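Local coordinates for protein Abbfa_003403 (Acinetobacter baumannii, PDB 4ZXH) that acts as a four-domain nonribosomal peptide synthetase, probably activating a substrate, carrying it on phosphopantetheine, condensing it with a second group and releasing the product, at residues Glu450-Ile453 / Val454-Asp457; Asp306-Ala309 / Asp310-Leu313. All blocks are in the same frame, centred on the assembly; numbering follows the deposited sequence.

Contact 1 (450-457) and contact 2 (306-313) are two turns of the condensation domain that lie against each other. Their centres are about 9 Å apart, although some 140 residues separate them in sequence. Lys452 NZ forms a salt bridge of 3.0 Å with Asp310 OD1. The backbones pair as well: Val454 N lies 3.0 Å from Ala309 O, a probable hydrogen bond, and further backbone bonds join Ile453 with Gln311 and Arg451 with Leu313. Thr312 CG2 packs 3.4 Å from Glu450 O. Neither turn supplies a ligand to the potassium ion or lines the phospholipid pocket. Together they join the loop before helix 313-329 to the loop after helix 428-447.

Contact 1: Glu450-Ile453 / Val454-Asp457; sequences ERKI and VELD
The backbone folds back between Lys452 and Glu455, whose CA atoms come within 5.1 Å; Ile453, Val454 and Glu455 have helix-like angles, but no regular helix forms. A weak hydrogen bond from Leu456 N to Ile453 O (3.5 Å) lies at the end of this turn. Glu455 makes the main side-chain contact. Glu455 OE1 accepts a hydrogen bond from Lys452 N at 3.2 Å. The bond is nearly straight (169°), but the donor sits above the carboxylate plane, 50° out of it. It ties the Glu455 side chain back to the Lys452 backbone and so closes the turn from the side-chain side. The Glu455 CG stands beside its own backbone N (chi1 -65°), and the extended chain then carries the carboxylate back over Lys452. There Glu455 CD packs 3.7 Å from Lys452 CB. The lysine chain runs on past it to Asp310. Arg451 CG lies 3.6 Å from Glu455 OE1, yet the guanidinium makes no ion pair with it. Opposite charges nearby may still steady the carboxylate. Arg802 NH1 forms a hydrogen bond with Val454 O. Ile453 packs on Leu313 and Phe316 of helix 313-329, and Leu456 on Val265 of helix 255-271.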
# COMPACT_ATOMS: atom_id res chain seq x y z
N GLU A 450 3.13 -31.20 -25.88
CA GLU A 450 3.45 -30.31 -26.98
C GLU A 450 2.48 -29.16 -27.12
O GLU A 450 2.63 -28.32 -28.01
CB GLU A 450 3.50 -31.08 -28.30
CG GLU A 450 4.60 -32.14 -28.37
CD GLU A 450 5.98 -31.58 -28.02
OE1 GLU A 450 6.27 -30.41 -28.35
OE2 GLU A 450 6.78 -32.33 -27.42
N ARG A 451 1.48 -29.11 -26.24
CA ARG A 451 0.47 -28.07 -26.31
C ARG A 451 1.09 -26.71 -25.98
O ARG A 451 2.00 -26.62 -25.15
CB ARG A 451 -0.69 -28.40 -25.37
CG ARG A 451 -1.92 -27.51 -25.53
CD ARG A 451 -3.12 -28.09 -24.78
NE ARG A 451 -3.85 -29.10 -25.55
CZ ARG A 451 -4.69 -29.98 -25.01
NH1 ARG A 451 -4.87 -30.01 -23.70
NH2 ARG A 451 -5.32 -30.85 -25.78
N LYS A 452 0.62 -25.66 -26.66
CA LYS A 452 1.08 -24.28 -26.45
C LYS A 452 0.46 -23.67 -25.19
O LYS A 452 -0.72 -23.88 -24.91
CB LYS A 452 0.76 -23.40 -27.66
CG LYS A 452 1.66 -23.61 -28.86
CD LYS A 452 1.33 -22.64 -29.99
CE LYS A 452 2.36 -22.73 -31.12
NZ LYS A 452 2.04 -21.80 -32.25
N ILE A 453 1.26 -22.92 -24.45
CA ILE A 453 0.84 -22.33 -23.19
C ILE A 453 -0.48 -21.56 -23.30
O ILE A 453 -1.30 -21.60 -22.39
CB ILE A 453 1.95 -21.42 -22.62
CG1 ILE A 453 3.19 -22.26 -22.29
CG2 ILE A 453 1.47 -20.66 -21.39
CD1 ILE A 453 4.26 -21.54 -21.55
N VAL A 454 -0.70 -20.87 -24.41
CA VAL A 454 -1.98 -20.21 -24.65
C VAL A 454 -3.13 -21.24 -24.83
O VAL A 454 -4.19 -21.09 -24.22
CB VAL A 454 -1.92 -19.27 -25.89
CG1 VAL A 454 -1.20 -19.94 -27.06
CG2 VAL A 454 -3.31 -18.83 -26.30
N GLU A 455 -2.89 -22.28 -25.64
CA GLU A 455 -3.88 -23.33 -25.92
C GLU A 455 -4.29 -24.13 -24.68
O GLU A 455 -5.23 -24.91 -24.71
CB GLU A 455 -3.35 -24.32 -26.97
CG GLU A 455 -3.10 -23.78 -28.36
CD GLU A 455 -2.33 -24.78 -29.24
OE1 GLU A 455 -1.82 -25.79 -28.71
OE2 GLU A 455 -2.25 -24.55 -30.47
N LEU A 456 -3.54 -23.94 -23.60
CA LEU A 456 -3.72 -24.72 -22.40
C LEU A 456 -4.85 -24.18 -21.54
O LEU A 456 -4.84 -23.02 -21.13
CB LEU A 456 -2.41 -24.74 -21.60
CG LEU A 456 -2.39 -25.41 -20.23
CD1 LEU A 456 -2.55 -26.90 -20.34
CD2 LEU A 456 -1.11 -25.07 -19.53
N ASP A 457 -5.83 -25.03 -21.26
CA ASP A 457 -6.97 -24.61 -20.45
C ASP A 457 -6.92 -25.32 -19.10
O ASP A 457 -6.96 -26.55 -19.02
CB ASP A 457 -8.28 -24.88 -21.18
CG ASP A 457 -9.37 -23.88 -20.84
OD1 ASP A 457 -9.26 -23.23 -19.77
OD2 ASP A 457 -10.33 -23.73 -21.64

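Contact 2: Asp306-Ala309 / Asp310-Leu313; sequences DIDA and DQTL
Asp308 and Gln311 meet through both backbone and side chains. The backbone bond closes a type I beta turn from Asp308 to Gln311: Gln311 N donates to Asp308 O at 2.9 Å. Two side-chain hydrogen bonds add to it, one at each carboxylate oxygen of Asp308. Gln311 NE2 reaches OD2 of Asp308 at 3.1 Å, almost straight (168°). NE2 approaches on the anti side, tilted 27° out of the Asp308 carboxylate plane, while OD2 lies close to the plane of the Gln311 amide. The bend in the Gln311 chain (chi2 -68°) turns the amide back to this bond. Asp308 OD1 takes a weak bond from Asp310 N at 3.4 Å, an Asx turn nested in the beta turn. Aliphatic carbons also touch, with Gln311 CG 3.7 Å from Asp308 CB. As for charge, Asp308 OD1 and Asp310 OD2 are 5.0 Å apart. Any repulsion between the two carboxylates may be eased by Lys452, whose NZ forms a salt bridge with Asp310 OD1. The turn links strand 302-306 to helix 313-329. Thr312 is the N-cap of that helix, its OG1 accepting from Gln315 N. Ile307 and Gln311 both pack on Phe316 in the helix's first turns, and Ile307 also touches Leu276 of strand 275-279.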
# COMPACT_ATOMS: atom_id res chain seq x y z
N ASP A 306 10.36 -14.24 -18.51
CA ASP A 306 9.42 -13.60 -19.41
C ASP A 306 8.67 -14.70 -20.14
O ASP A 306 9.22 -15.32 -21.04
CB ASP A 306 10.13 -12.67 -20.39
CG ASP A 306 9.18 -11.73 -21.11
OD1 ASP A 306 7.95 -11.97 -21.05
OD2 ASP A 306 9.65 -10.76 -21.72
N ILE A 307 7.44 -14.98 -19.71
CA ILE A 307 6.60 -15.98 -20.36
C ILE A 307 6.25 -15.58 -21.78
O ILE A 307 5.78 -14.47 -22.02
CB ILE A 307 5.27 -16.21 -19.64
CG1 ILE A 307 5.48 -16.41 -18.14
CG2 ILE A 307 4.54 -17.41 -20.24
CD1 ILE A 307 6.30 -17.59 -17.84
N ASP A 308 6.49 -16.51 -22.70
CA ASP A 308 6.00 -16.39 -24.06
C ASP A 308 4.89 -17.44 -24.27
O ASP A 308 5.19 -18.62 -24.44
CB ASP A 308 7.15 -16.58 -25.05
CG ASP A 308 6.72 -16.53 -26.50
OD1 ASP A 308 5.63 -16.00 -26.82
OD2 ASP A 308 7.51 -17.03 -27.34
N ALA A 309 3.63 -17.01 -24.26
CA ALA A 309 2.49 -17.93 -24.35
C ALA A 309 2.48 -18.79 -25.61
O ALA A 309 1.75 -19.78 -25.71
CB ALA A 309 1.18 -17.15 -24.25
N ASP A 310 3.31 -18.41 -26.58
CA ASP A 310 3.40 -19.09 -27.85
C ASP A 310 4.27 -20.35 -27.74
O ASP A 310 4.14 -21.27 -28.53
CB ASP A 310 3.95 -18.13 -28.91
CG ASP A 310 3.79 -18.65 -30.33
OD1 ASP A 310 2.96 -19.55 -30.56
OD2 ASP A 310 4.52 -18.15 -31.22
N GLN A 311 5.15 -20.37 -26.74
CA GLN A 311 6.00 -21.54 -26.48
C GLN A 311 5.18 -22.79 -26.13
O GLN A 311 4.13 -22.70 -25.50
CB GLN A 311 6.97 -21.25 -25.32
CG GLN A 311 7.99 -20.13 -25.59
CD GLN A 311 9.01 -20.51 -26.64
OE1 GLN A 311 9.54 -21.62 -26.65
NE2 GLN A 311 9.29 -19.57 -27.55
N THR A 312 5.65 -23.96 -26.54
CA THR A 312 5.05 -25.19 -26.06
C THR A 312 5.52 -25.43 -24.63
O THR A 312 6.48 -24.80 -24.19
CB THR A 312 5.41 -26.40 -26.94
OG1 THR A 312 6.78 -26.77 -26.72
CG2 THR A 312 5.20 -26.06 -28.41
N LEU A 313 4.87 -26.33 -23.90
CA LEU A 313 5.32 -26.63 -22.54
C LEU A 313 6.70 -27.26 -22.55
O LEU A 313 7.48 -27.06 -21.63
CB LEU A 313 4.36 -27.57 -21.82
CG LEU A 313 2.90 -27.16 -21.71
CD1 LEU A 313 2.14 -28.23 -20.94
CD2 LEU A 313 2.78 -25.80 -21.05